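PDB 5CEC: Bd3459 from Bdellovibrio bacteriovorus, which probably cleaves peptidoglycan peptides as a serine endopeptidase of the S13 (D-Ala-D-Ala carboxypeptidase) family, and is bound by the ankyrin-repeat immunity protein Bd3460. Local coordinates for residues E127-K132 with P209-R214; M233-A238 with S433-A438; D63-L68 with D283-N288; D327-M332 with I419-Q424. The protein carries 1 engineered substitution. All coordinates share one frame; numbering follows the deposited sequence. Where two conformers were deposited one is given.

Contacts 1 and 2 touch each other at one end of the molecule, their centres about 15 Å apart. Helix 118-130 and the C-terminal 433-438 segment join them: Glu127 OE1 lies 2.8 Å from Leu435 N, a probable hydrogen bond, and Met131 packs on Met233 and Leu435. Contact 3 lies across the chain's centre from both, its own centre about 47 Å from that of contact 1. Contact 4 comes between, its nearest atoms about 10 Å from contact 2 and 12 Å from contact 3. The likely active site, an SxxK pattern with Ser70 and Lys73, belongs to the half holding contact 3; Leu68 lies near it without touching.

Contact 1 (E127-K132 with P209-R214)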
loop_
_atom_site.group_PDB
_atom_site.type_symbol
_atom_site.label_atom_id
_atom_site.label_comp_id
_atom_site.label_asym_id
_atom_site.label_seq_id
_atom_site.Cartn_x
_atom_site.Cartn_y
_atom_site.Cartn_z
ATOM N N GLU A 127 23.998 13.855 7.821
ATOM C CA GLU A 127 24.115 15.311 7.830
ATOM C C GLU A 127 24.888 15.833 9.023
ATOM O O GLU A 127 25.695 16.747 8.862
ATOM C CB GLU A 127 22.727 15.953 7.800
ATOM C CG GLU A 127 22.108 15.897 6.408
ATOM C CD GLU A 127 22.916 16.722 5.437
ATOM O OE1 GLU A 127 22.786 17.952 5.497
ATOM O OE2 GLU A 127 23.778 16.173 4.699
ATOM N N LEU A 128 24.633 15.295 10.217
ATOM C CA LEU A 128 25.418 15.689 11.390
ATOM C C LEU A 128 26.893 15.443 11.113
ATOM O O LEU A 128 27.730 16.335 11.341
ATOM C CB LEU A 128 24.944 14.954 12.654
ATOM C CG LEU A 128 23.541 15.358 13.141
ATOM C CD1 LEU A 128 23.059 14.372 14.192
ATOM C CD2 LEU A 128 23.475 16.759 13.684
ATOM N N ASN A 129 27.207 14.249 10.602
ATOM C CA ASN A 129 28.596 13.942 10.264
ATOM C C ASN A 129 29.186 14.892 9.212
ATOM O O ASN A 129 30.341 15.304 9.326
ATOM C CB ASN A 129 28.752 12.495 9.794
ATOM C CG ASN A 129 28.631 11.457 10.905
ATOM O OD1 ASN A 129 28.784 10.275 10.607
ATOM N ND2 ASN A 129 28.379 11.854 12.142
ATOM N N ARG A 130 28.381 15.239 8.205
ATOM C CA ARG A 130 28.819 16.211 7.195
ATOM C C ARG A 130 29.203 17.547 7.835
ATOM O O ARG A 130 30.138 18.197 7.369
ATOM C CB ARG A 130 27.733 16.413 6.136
ATOM C CG ARG A 130 28.193 17.234 4.939
ATOM C CD ARG A 130 27.170 17.304 3.829
ATOM N NE ARG A 130 25.946 17.987 4.265
ATOM C CZ ARG A 130 25.726 19.306 4.251
ATOM N NH1 ARG A 130 26.659 20.176 3.824
ATOM N NH2 ARG A 130 24.552 19.769 4.681
ATOM N N MET A 131 28.484 17.918 8.907
ATOM C CA MET A 131 28.746 19.121 9.690
ATOM C C MET A 131 29.835 18.965 10.749
ATOM O O MET A 131 30.048 19.880 11.536
ATOM C CB MET A 131 27.470 19.563 10.413
ATOM C CG MET A 131 26.316 19.832 9.511
ATOM S SD MET A 131 25.279 20.979 10.382
ATOM C CE MET A 131 26.154 22.485 9.956
ATOM N N LYS A 132 30.523 17.831 10.772
ATOM C CA LYS A 132 31.557 17.527 11.789
ATOM C C LYS A 132 30.960 17.401 13.209
ATOM O O LYS A 132 31.636 17.676 14.208
ATOM C CB LYS A 132 32.767 18.493 11.697
ATOM C CG LYS A 132 33.454 18.395 10.351
ATOM C CD LYS A 132 34.013 17.000 10.058
ATOM C CE LYS A 132 34.863 16.944 8.794
ATOM N NZ LYS A 132 34.095 17.342 7.584
ATOM N N PRO A 209 28.471 6.594 8.339
ATOM C CA PRO A 209 27.785 7.389 9.334
ATOM C C PRO A 209 27.929 6.844 10.753
ATOM O O PRO A 209 27.766 5.643 10.973
ATOM C CB PRO A 209 26.326 7.266 8.891
ATOM C CG PRO A 209 26.265 5.897 8.301
ATOM C CD PRO A 209 27.537 5.810 7.523
ATOM N N LYS A 210 28.212 7.724 11.712
ATOM C CA LYS A 210 28.335 7.305 13.109
ATOM C C LYS A 210 28.143 8.500 14.027
ATOM O O LYS A 210 28.708 9.563 13.784
ATOM C CB LYS A 210 29.702 6.636 13.378
ATOM C CG LYS A 210 29.843 6.023 14.766
ATOM C CD LYS A 210 31.123 5.192 14.904
ATOM C CE LYS A 210 31.214 4.554 16.278
ATOM N NZ LYS A 210 32.445 3.729 16.431
ATOM N N ILE A 211 27.376 8.303 15.096
ATOM C CA ILE A 211 27.152 9.333 16.109
ATOM C C ILE A 211 27.329 8.682 17.494
ATOM O O ILE A 211 27.019 7.514 17.663
ATOM C CB ILE A 211 25.734 9.952 15.898
ATOM C CG1 ILE A 211 25.552 11.270 16.621
ATOM C CG2 ILE A 211 24.617 9.026 16.302
ATOM C CD1 ILE A 211 26.230 12.423 15.918
ATOM N N ASP A 212 27.807 9.446 18.474
ATOM C CA ASP A 212 27.831 9.022 19.865
ATOM C C ASP A 212 26.976 9.998 20.637
ATOM O O ASP A 212 27.159 11.190 20.497
ATOM C CB ASP A 212 29.270 9.015 20.402
ATOM C CG ASP A 212 29.837 7.625 20.516
ATOM O OD1 ASP A 212 29.584 6.976 21.560
ATOM O OD2 ASP A 212 30.531 7.188 19.567
ATOM N N VAL A 213 26.035 9.505 21.434
ATOM C CA VAL A 213 25.148 10.344 22.242
ATOM C C VAL A 213 25.245 9.926 23.714
ATOM O O VAL A 213 25.024 8.757 24.034
ATOM C CB VAL A 213 23.681 10.229 21.798
ATOM C CG1 VAL A 213 22.830 11.190 22.600
ATOM C CG2 VAL A 213 23.537 10.475 20.307
ATOM N N ARG A 214 25.548 10.872 24.613
ATOM C CA ARG A 214 25.748 10.504 26.018
ATOM C C ARG A 214 24.442 10.477 26.795
ATOM O O ARG A 214 24.139 9.454 27.429
ATOM C CB ARG A 214 26.760 11.404 26.729
ATOM C CG ARG A 214 27.086 10.874 28.133
ATOM C CD ARG A 214 28.409 11.354 28.696
ATOM N NE ARG A 214 29.559 10.979 27.882
ATOM C CZ ARG A 214 30.773 11.523 27.981
ATOM N NH1 ARG A 214 31.025 12.501 28.855
ATOM N NH2 ARG A 214 31.748 11.092 27.182
#
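Pro209 comes first, its CA 3.3 Å from Asn129 OD1. The next residue, Lys210, takes both ends of that amide with its backbone. Lys210 N donates to Asn129 OD1 over 2.8 Å at 164°, in the carbonyl plane and on a lone pair. In return Asn129 ND2 donates to Lys210 O, also 2.8 Å, but it sits above the carbonyl plane of that oxygen. With CG anti to the carbonyl carbon (chi1 -73°), the Asn129 side chain is aimed at Lys210, and the two bonds then fix the turn of the amide. The same ND2 also donates to Ile133 O, just past the helix end, so it links the residues leaving the helix to Lys210. That end is a Schellman motif: Lys132, at positive phi, is its C-prime residue, with Lys132 N bonded to Asn129 O and Ile133 N to Leu128 O. The chain then enters strand 135-141, beside which strand 212-218 runs parallel as one edge strand of a mixed sheet. Ile211 carries the apolar half of the contact. Its CG1 branch points away from its backbone N (chi1 -164°) and reaches back to the helix, where Ile211 CD1 meets Leu128 CD1 at 4.1 Å; the Ile211 side chain also rests on Ile136. Asp212 begins the regular strand, its backbone bonded to Thr134 and Ile136.

Contact 2 (M233-A238 with S433-A438); sequences MVLMSA and SYLTKA
Val234 and Thr436 form an antiparallel hydrogen-bonded pair that adds the last strand, 436-437, to the edge of the mixed sheet. Val234 N donates to Thr436 O (2.7 Å) and Thr436 N to Val234 O (3.1 Å). Next to it, Met233 and Lys437 make a non-hydrogen-bonded pair. The Met233 chain, bent at both chi2 (-64°) and chi3 (-71°), curls over the opposite backbone: CE reaches Lys437 N, while Met233 SD lies 3.7 Å from Lys437 CG. Leu435 inserts its CD2 between neighbours, 4.0 Å from Met233 CB and 3.9 Å from Leu235 CB. Leu235 swings CG opposite its own backbone N (chi1 -177°), carrying CD1 to within 3.3 Å of Ser433 O; the side chain also packs on Met120 and Phe123 of helix 118-130. Thr436 OG1 turns back to donate to Tyr434 O. Beyond the regular ladder, Ser433 OG donates to Met236 O (2.7 Å) and receives Asp430 N. A water accepts a hydrogen bond from Met236 N and lies 2.8 Å from Tyr434 O, to which it probably donates, bridging the two segments. The chemistry thus changes along the contact, so a hydroxyl and a water carry on the joining where direct backbone pairs are lacking.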
loop_
_atom_site.group_PDB
_atom_site.type_symbol
_atom_site.label_atom_id
_atom_site.label_comp_id
_atom_site.label_asym_id
_atom_site.label_seq_id
_atom_site.Cartn_x
_atom_site.Cartn_y
_atom_site.Cartn_z
ATOM N N MET A 233 19.381 24.973 13.145
ATOM C CA MET A 233 19.524 24.293 11.890
ATOM C C MET A 233 18.156 23.677 11.566
ATOM O O MET A 233 17.400 23.303 12.482
ATOM C CB MET A 233 20.621 23.227 12.012
ATOM C CG MET A 233 21.971 23.770 12.484
ATOM S SD MET A 233 22.688 24.935 11.328
ATOM C CE MET A 233 23.146 23.806 10.011
ATOM N N VAL A 234 17.822 23.597 10.283
ATOM C CA VAL A 234 16.555 23.007 9.861
ATOM C C VAL A 234 16.819 21.797 8.984
ATOM O O VAL A 234 17.688 21.813 8.098
ATOM C CB VAL A 234 15.586 24.016 9.185
ATOM C CG1 VAL A 234 16.100 24.497 7.835
ATOM C CG2 VAL A 234 14.201 23.403 9.030
ATOM N N LEU A 235 16.063 20.739 9.266
ATOM C CA LEU A 235 16.051 19.515 8.482
ATOM C C LEU A 235 14.644 19.389 7.911
ATOM O O LEU A 235 13.716 18.937 8.588
ATOM C CB LEU A 235 16.357 18.305 9.374
ATOM C CG LEU A 235 16.455 16.957 8.644
ATOM C CD1 LEU A 235 17.837 16.789 8.031
ATOM C CD2 LEU A 235 16.118 15.812 9.597
ATOM N N MET A 236 14.465 19.779 6.662
ATOM C CA MET A 236 13.143 19.734 6.054
ATOM C C MET A 236 12.846 18.348 5.514
ATOM O O MET A 236 13.697 17.708 4.902
ATOM C CB MET A 236 13.016 20.729 4.929
ATOM C CG MET A 236 13.228 22.152 5.364
ATOM S SD MET A 236 12.498 23.333 4.232
ATOM C CE MET A 236 13.602 23.145 2.840
ATOM N N SER A 237 11.625 17.877 5.741
ATOM C CA SER A 237 11.167 16.676 5.063
ATOM C C SER A 237 11.104 16.883 3.568
ATOM O O SER A 237 11.113 18.025 3.078
ATOM C CB SER A 237 9.783 16.248 5.550
ATOM O OG SER A 237 8.772 17.118 5.072
ATOM N N ALA A 238 10.989 15.787 2.833
ATOM C CA ALA A 238 10.471 15.792 1.462
ATOM C C ALA A 238 9.113 16.513 1.465
ATOM O O ALA A 238 8.415 16.559 2.496
ATOM C CB ALA A 238 10.340 14.348 0.930
ATOM N N SER A 433 16.536 18.783 1.718
ATOM C CA SER A 433 16.464 18.371 3.109
ATOM C C SER A 433 17.747 18.531 3.888
ATOM O O SER A 433 17.750 18.335 5.097
ATOM C CB SER A 433 16.026 16.904 3.205
ATOM O OG SER A 433 14.724 16.712 2.648
ATOM N N TYR A 434 18.836 18.897 3.219
ATOM C CA TYR A 434 20.105 19.059 3.903
ATOM C C TYR A 434 19.977 20.006 5.092
ATOM O O TYR A 434 19.249 21.001 5.034
ATOM C CB TYR A 434 21.166 19.581 2.958
ATOM C CG TYR A 434 21.503 18.644 1.817
ATOM C CD1 TYR A 434 22.219 17.480 2.050
ATOM C CD2 TYR A 434 21.149 18.941 0.496
ATOM C CE1 TYR A 434 22.574 16.639 1.022
ATOM C CE2 TYR A 434 21.497 18.091 -0.542
ATOM C CZ TYR A 434 22.196 16.932 -0.268
ATOM O OH TYR A 434 22.576 16.088 -1.270
ATOM N N LEU A 435 20.687 19.706 6.169
ATOM C CA LEU A 435 20.669 20.572 7.335
ATOM C C LEU A 435 21.209 21.919 6.973
ATOM O O LEU A 435 22.336 22.021 6.505
ATOM C CB LEU A 435 21.568 20.082 8.436
ATOM C CG LEU A 435 21.146 19.164 9.511
ATOM C CD1 LEU A 435 22.293 18.920 10.491
ATOM C CD2 LEU A 435 19.917 19.720 10.237
ATOM N N THR A 436 20.441 22.951 7.281
ATOM C CA THR A 436 20.796 24.297 6.861
ATOM C C THR A 436 20.437 25.282 7.971
ATOM O O THR A 436 19.472 25.074 8.697
ATOM C CB THR A 436 20.032 24.636 5.583
ATOM O OG1 THR A 436 20.181 23.537 4.668
ATOM C CG2 THR A 436 20.587 25.883 4.946
ATOM N N LYS A 437 21.205 26.353 8.111
ATOM C CA LYS A 437 20.862 27.388 9.073
ATOM C C LYS A 437 19.493 27.939 8.770
ATOM O O LYS A 437 19.147 28.151 7.601
ATOM C CB LYS A 437 21.866 28.527 8.998
ATOM C CG LYS A 437 23.148 28.290 9.775
ATOM C CD LYS A 437 23.916 29.604 10.004
ATOM C CE LYS A 437 23.217 30.507 11.022
ATOM N NZ LYS A 437 23.876 31.827 11.213
ATOM N N ALA A 438 18.731 28.212 9.819
ATOM C CA ALA A 438 17.395 28.799 9.677
ATOM C C ALA A 438 17.450 30.185 9.037
ATOM O O ALA A 438 16.526 30.568 8.295
ATOM C CB ALA A 438 16.712 28.875 11.031
HETATM O O HOH W 1 16.499 21.288 5.084
#

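Contact 3 (D63-L68 with D283-N288); sequences DDKFPL and DIEFHN
Lys65 and Leu68 reach across to Glu285 and Phe286 within a small antiparallel sheet, where strands 65-67 and 284-285 are the two outer strands and 304-306 runs between them. The segments therefore share no backbone hydrogen bond and meet through the side chains of Lys65 and Leu68. Each is bonded to the middle strand instead: Phe66 pairs with Ala305 and Glu285 with Glu304. The charged pair and the apolar pair are turned quite differently. Lys65 sends its aliphatic stem past the backbone at the start of the far strand, with Lys65 CG 3.9 Å from Asp283 O and CD 4.1 Å from Ile284 N. A bend at chi3 (-72°) then turns the amine toward Glu285, whose side chain stretches out fully from its first torsion (chi1 -177°) to present the carboxylate. The two chains meet at a slant, and Lys65 NZ makes a salt bridge to Glu285 OE1 at 3.1 Å. NZ also donates to Thr281 O, so the ammonium group has both a carbonyl and a carboxylate as partners, which probably steadies it over the sheet. Its path crosses above the middle strand, where it touches Glu304. Leu68 and Phe286 instead meet with their side chains at about a right angle. Leu68 also packs on Ala305, whereas the Phe286 ring stacks with Phe269 and touches Tyr260, joining the sheet to the helices beside it. On the Leu68 side a single methyl group makes the approach, obliquely to the ring: Leu68 CD1 lies 3.7 Å from Phe286 CE1 and 4.0 Å from CZ.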
loop_
_atom_site.group_PDB
_atom_site.type_symbol
_atom_site.label_atom_id
_atom_site.label_comp_id
_atom_site.label_asym_id
_atom_site.label_seq_id
_atom_site.Cartn_x
_atom_site.Cartn_y
_atom_site.Cartn_z
ATOM N N ASP A 63 -25.386 6.084 -2.346
ATOM C CA ASP A 63 -25.551 7.016 -1.224
ATOM C C ASP A 63 -25.675 6.320 0.153
ATOM O O ASP A 63 -26.117 6.945 1.148
ATOM C CB ASP A 63 -26.758 7.930 -1.497
ATOM C CG ASP A 63 -28.066 7.146 -1.668
ATOM O OD1 ASP A 63 -28.023 5.952 -2.082
ATOM O OD2 ASP A 63 -29.143 7.733 -1.406
ATOM N N ASP A 64 -25.255 5.047 0.229
ATOM C CA ASP A 64 -25.253 4.287 1.489
ATOM C C ASP A 64 -23.823 4.147 2.015
ATOM O O ASP A 64 -22.871 3.948 1.223
ATOM C CB ASP A 64 -25.813 2.887 1.256
ATOM C CG ASP A 64 -27.265 2.890 0.849
ATOM O OD1 ASP A 64 -27.947 3.878 1.128
ATOM O OD2 ASP A 64 -27.707 1.904 0.259
ATOM N N LYS A 65 -23.647 4.240 3.339
ATOM C CA LYS A 65 -22.297 4.107 3.912
ATOM C C LYS A 65 -21.843 2.648 3.941
ATOM O O LYS A 65 -22.616 1.773 4.338
ATOM C CB LYS A 65 -22.175 4.661 5.334
ATOM C CG LYS A 65 -22.338 6.175 5.430
ATOM C CD LYS A 65 -21.913 6.683 6.813
ATOM C CE LYS A 65 -22.887 6.327 7.910
ATOM N NZ LYS A 65 -22.380 6.638 9.277
ATOM N N PHE A 66 -20.577 2.409 3.556
ATOM C CA PHE A 66 -19.935 1.085 3.659
ATOM C C PHE A 66 -18.522 1.241 4.198
ATOM O O PHE A 66 -17.936 2.332 4.096
ATOM C CB PHE A 66 -19.877 0.384 2.309
ATOM C CG PHE A 66 -21.219 0.095 1.728
ATOM C CD1 PHE A 66 -22.021 -0.888 2.302
ATOM C CD2 PHE A 66 -21.722 0.854 0.674
ATOM C CE1 PHE A 66 -23.256 -1.167 1.786
ATOM C CE2 PHE A 66 -22.963 0.573 0.161
ATOM C CZ PHE A 66 -23.736 -0.421 0.719
ATOM N N PRO A 67 -17.952 0.161 4.749
ATOM C CA PRO A 67 -16.552 0.221 5.170
ATOM C C PRO A 67 -15.612 0.525 4.007
ATOM O O PRO A 67 -15.773 -0.047 2.933
ATOM C CB PRO A 67 -16.291 -1.162 5.731
ATOM C CG PRO A 67 -17.620 -1.722 6.081
ATOM C CD PRO A 67 -18.566 -1.144 5.065
ATOM N N LEU A 68 -14.691 1.443 4.240
ATOM C CA LEU A 68 -13.765 1.886 3.201
ATOM C C LEU A 68 -12.438 1.158 3.198
ATOM O O LEU A 68 -11.731 1.136 2.180
ATOM C CB LEU A 68 -13.477 3.368 3.394
ATOM C CG LEU A 68 -14.668 4.329 3.376
ATOM C CD1 LEU A 68 -14.182 5.759 3.533
ATOM C CD2 LEU A 68 -15.429 4.169 2.065
ATOM N N ASP A 283 -23.166 10.728 5.639
ATOM C CA ASP A 283 -22.369 10.636 4.408
ATOM C C ASP A 283 -20.996 9.995 4.644
ATOM O O ASP A 283 -20.503 9.267 3.798
ATOM C CB ASP A 283 -22.129 12.023 3.825
ATOM C CG ASP A 283 -23.415 12.777 3.549
ATOM O OD1 ASP A 283 -24.246 12.208 2.826
ATOM O OD2 ASP A 283 -23.600 13.912 4.062
ATOM N N ILE A 284 -20.387 10.316 5.781
ATOM C CA ILE A 284 -19.023 9.894 6.080
ATOM C C ILE A 284 -18.771 9.934 7.578
ATOM O O ILE A 284 -19.116 10.904 8.233
ATOM C CB ILE A 284 -17.998 10.786 5.318
ATOM C CG1 ILE A 284 -16.556 10.326 5.567
ATOM C CG2 ILE A 284 -18.160 12.271 5.642
ATOM C CD1 ILE A 284 -15.561 10.846 4.545
ATOM N N GLU A 285 -18.195 8.861 8.121
ATOM C CA GLU A 285 -17.932 8.788 9.543
ATOM C C GLU A 285 -16.570 8.160 9.717
ATOM O O GLU A 285 -16.377 6.977 9.445
ATOM C CB GLU A 285 -19.006 7.996 10.252
ATOM C CG GLU A 285 -18.826 7.939 11.750
ATOM C CD GLU A 285 -19.849 7.067 12.437
ATOM O OE1 GLU A 285 -21.022 7.022 11.996
ATOM O OE2 GLU A 285 -19.480 6.439 13.444
ATOM N N PHE A 286 -15.628 8.982 10.144
ATOM C CA PHE A 286 -14.265 8.566 10.355
ATOM C C PHE A 286 -13.909 8.513 11.843
ATOM O O PHE A 286 -14.441 9.265 12.672
ATOM C CB PHE A 286 -13.296 9.545 9.667
ATOM C CG PHE A 286 -12.932 9.170 8.248
ATOM C CD1 PHE A 286 -13.879 8.663 7.355
ATOM C CD2 PHE A 286 -11.630 9.342 7.800
ATOM C CE1 PHE A 286 -13.509 8.331 6.056
ATOM C CE2 PHE A 286 -11.276 9.023 6.495
ATOM C CZ PHE A 286 -12.202 8.520 5.627
ATOM N N HIS A 287 -12.983 7.621 12.159
ATOM C CA HIS A 287 -12.381 7.561 13.465
ATOM C C HIS A 287 -10.863 7.564 13.422
ATOM O O HIS A 287 -10.245 7.710 14.479
ATOM C CB HIS A 287 -12.869 6.307 14.207
ATOM C CG HIS A 287 -14.350 6.153 14.194
ATOM N ND1 HIS A 287 -15.148 6.793 15.109
ATOM C CD2 HIS A 287 -15.185 5.513 13.341
ATOM C CE1 HIS A 287 -16.413 6.539 14.844
ATOM N NE2 HIS A 287 -16.463 5.752 13.783
ATOM N N ASN A 288 -10.257 7.366 12.247
ATOM C CA ASN A 288 -8.825 7.414 12.113
ATOM C C ASN A 288 -8.496 7.760 10.679
ATOM O O ASN A 288 -9.400 7.893 9.837
ATOM C CB ASN A 288 -8.165 6.110 12.606
ATOM C CG ASN A 288 -8.532 4.891 11.776
ATOM O OD1 ASN A 288 -8.873 4.972 10.618
ATOM N ND2 ASN A 288 -8.498 3.732 12.408
#

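Contact 4 (D327-M332 with I419-Q424); sequences DLSDVM and IKYTEQ
This is a loop-to-loop contact, part van der Waals and part hydrogen-bonded, between the turn that precedes strand 333-334 and the long C-terminal passage following helix 394-411. The van der Waals part is made by Ser329, whose CB lies 3.8 Å from Tyr421 CD1 and 4.1 Å from Ile419 CD1. The polar part is a bond from Gln424 NE2 to Asp330 OD1, 3.2 Å long and bent to 145°. It uses the anti lone pair of the carboxylate oxygen, and the carboxylate and amide planes are only 15° apart. The other oxygen, Asp330 OD2, accepts Asp327 N at 2.8 Å, so both ends of the carboxylate are held. Two waters widen the join. One accepts from Ser329 OG and donates to Asp327 OD2 and to Lys420 O; the other donates to Asp330 O and, at 2.6 Å, to Gln424 OE1. Tyr421 brings CD1 and CE1 of its ring against Ser329 and bonds through OH to Asp338, to Lys245 and to Gln424 N. Lys245 of helix 240-250 also donates to Ser329 O and Met332 O. Around this, Leu328 packs on helix 307-322, while Ile419 touches Val334 of strand 333-334 and Thr355 of strand 354-361.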
loop_
_atom_site.group_PDB
_atom_site.type_symbol
_atom_site.label_atom_id
_atom_site.label_comp_id
_atom_site.label_asym_id
_atom_site.label_seq_id
_atom_site.Cartn_x
_atom_site.Cartn_y
_atom_site.Cartn_z
ATOM N N ASP A 327 -0.976 16.101 -10.614
ATOM C CA ASP A 327 -1.977 15.118 -11.029
ATOM C C ASP A 327 -2.192 14.130 -9.853
ATOM O O ASP A 327 -1.398 14.082 -8.876
ATOM C CB ASP A 327 -1.449 14.250 -12.218
ATOM C CG ASP A 327 -1.186 15.039 -13.496
ATOM O OD1 ASP A 327 -1.783 16.090 -13.717
ATOM O OD2 ASP A 327 -0.386 14.551 -14.312
ATOM N N LEU A 328 -3.248 13.322 -9.932
ATOM C CA LEU A 328 -3.466 12.301 -8.901
ATOM C C LEU A 328 -2.238 11.381 -8.773
ATOM O O LEU A 328 -1.915 10.940 -7.667
ATOM C CB LEU A 328 -4.740 11.507 -9.161
ATOM C CG LEU A 328 -6.075 12.228 -8.919
ATOM C CD1 LEU A 328 -7.242 11.394 -9.358
ATOM C CD2 LEU A 328 -6.223 12.629 -7.455
ATOM N N SER A 329 -1.527 11.139 -9.885
ATOM C CA SER A 329 -0.318 10.292 -9.863
ATOM C C SER A 329 0.857 10.875 -9.059
ATOM O O SER A 329 1.821 10.182 -8.822
ATOM C CB SER A 329 0.151 10.012 -11.278
ATOM O OG SER A 329 0.520 11.226 -11.910
ATOM N N ASP A 330 0.767 12.150 -8.668
ATOM C CA ASP A 330 1.746 12.714 -7.757
ATOM C C ASP A 330 1.553 12.342 -6.303
ATOM O O ASP A 330 2.429 12.536 -5.499
ATOM C CB ASP A 330 1.861 14.221 -7.958
ATOM C CG ASP A 330 2.356 14.566 -9.344
ATOM O OD1 ASP A 330 3.436 14.084 -9.714
ATOM O OD2 ASP A 330 1.672 15.300 -10.066
ATOM N N VAL A 331 0.380 11.803 -5.972
ATOM C CA VAL A 331 0.098 11.395 -4.603
ATOM C C VAL A 331 -0.513 9.997 -4.442
ATOM O O VAL A 331 -0.632 9.530 -3.318
ATOM C CB VAL A 331 -0.792 12.416 -3.857
ATOM C CG1 VAL A 331 -0.124 13.792 -3.822
ATOM C CG2 VAL A 331 -2.187 12.488 -4.451
ATOM N N MET A 332 -0.869 9.350 -5.538
ATOM C CA MET A 332 -1.509 8.026 -5.535
ATOM C C MET A 332 -0.839 7.133 -6.554
ATOM O O MET A 332 -0.159 7.613 -7.474
ATOM C CB MET A 332 -2.997 8.093 -5.896
ATOM C CG MET A 332 -3.852 8.649 -4.791
ATOM S SD MET A 332 -5.525 9.065 -5.311
ATOM C CE MET A 332 -6.103 7.421 -5.683
ATOM N N ILE A 419 -1.301 7.308 -19.114
ATOM C CA ILE A 419 -1.031 8.620 -18.527
ATOM C C ILE A 419 0.436 8.982 -18.682
ATOM O O ILE A 419 1.278 8.125 -18.948
ATOM C CB ILE A 419 -1.483 8.735 -17.055
ATOM C CG1 ILE A 419 -0.696 7.811 -16.132
ATOM C CG2 ILE A 419 -2.965 8.444 -16.965
ATOM C CD1 ILE A 419 -0.960 8.064 -14.660
ATOM N N LYS A 420 0.716 10.265 -18.540
ATOM C CA LYS A 420 2.087 10.759 -18.562
ATOM C C LYS A 420 2.610 10.572 -17.145
ATOM O O LYS A 420 2.194 11.268 -16.227
ATOM C CB LYS A 420 2.146 12.237 -18.993
ATOM C CG LYS A 420 3.540 12.846 -18.955
ATOM C CD LYS A 420 3.490 14.369 -19.032
ATOM C CE LYS A 420 4.821 14.983 -18.619
ATOM N NZ LYS A 420 4.803 16.468 -18.720
ATOM N N TYR A 421 3.492 9.603 -16.966
ATOM C CA TYR A 421 3.955 9.229 -15.637
ATOM C C TYR A 421 5.267 8.466 -15.741
ATOM O O TYR A 421 5.361 7.515 -16.515
ATOM C CB TYR A 421 2.926 8.349 -14.894
ATOM C CG TYR A 421 3.418 7.997 -13.499
ATOM C CD1 TYR A 421 3.559 8.974 -12.547
ATOM C CD2 TYR A 421 3.809 6.695 -13.166
ATOM C CE1 TYR A 421 4.053 8.687 -11.280
ATOM C CE2 TYR A 421 4.314 6.393 -11.899
ATOM C CZ TYR A 421 4.446 7.401 -10.968
ATOM O OH TYR A 421 4.935 7.181 -9.721
ATOM N N THR A 422 6.228 8.845 -14.904
ATOM C CA THR A 422 7.467 8.107 -14.726
ATOM C C THR A 422 7.505 7.704 -13.248
ATOM O O THR A 422 7.280 8.536 -12.369
ATOM C CB THR A 422 8.679 8.970 -15.114
ATOM O OG1 THR A 422 8.558 9.353 -16.487
ATOM C CG2 THR A 422 9.966 8.175 -14.936
ATOM N N GLU A 423 7.775 6.421 -12.988
ATOM C CA GLU A 423 7.812 5.891 -11.623
ATOM C C GLU A 423 8.676 6.746 -10.718
ATOM O O GLU A 423 9.873 6.970 -10.990
ATOM C CB GLU A 423 8.331 4.464 -11.608
ATOM C CG GLU A 423 8.279 3.775 -10.250
ATOM C CD GLU A 423 8.714 2.338 -10.331
ATOM O OE1 GLU A 423 9.487 2.014 -11.241
ATOM O OE2 GLU A 423 8.304 1.545 -9.490
ATOM N N GLN A 424 8.083 7.146 -9.599
ATOM C CA GLN A 424 8.747 7.995 -8.617
ATOM C C GLN A 424 9.424 7.127 -7.546
ATOM O O GLN A 424 9.090 5.944 -7.382
ATOM C CB GLN A 424 7.718 8.954 -8.018
ATOM C CG GLN A 424 7.118 9.884 -9.086
ATOM C CD GLN A 424 6.036 10.796 -8.557
ATOM O OE1 GLN A 424 5.633 10.681 -7.413
ATOM N NE2 GLN A 424 5.548 11.701 -9.395
HETATM O O HOH W 2 -0.093 11.720 -14.498
HETATM O O HOH W 3 5.011 12.855 -6.047
#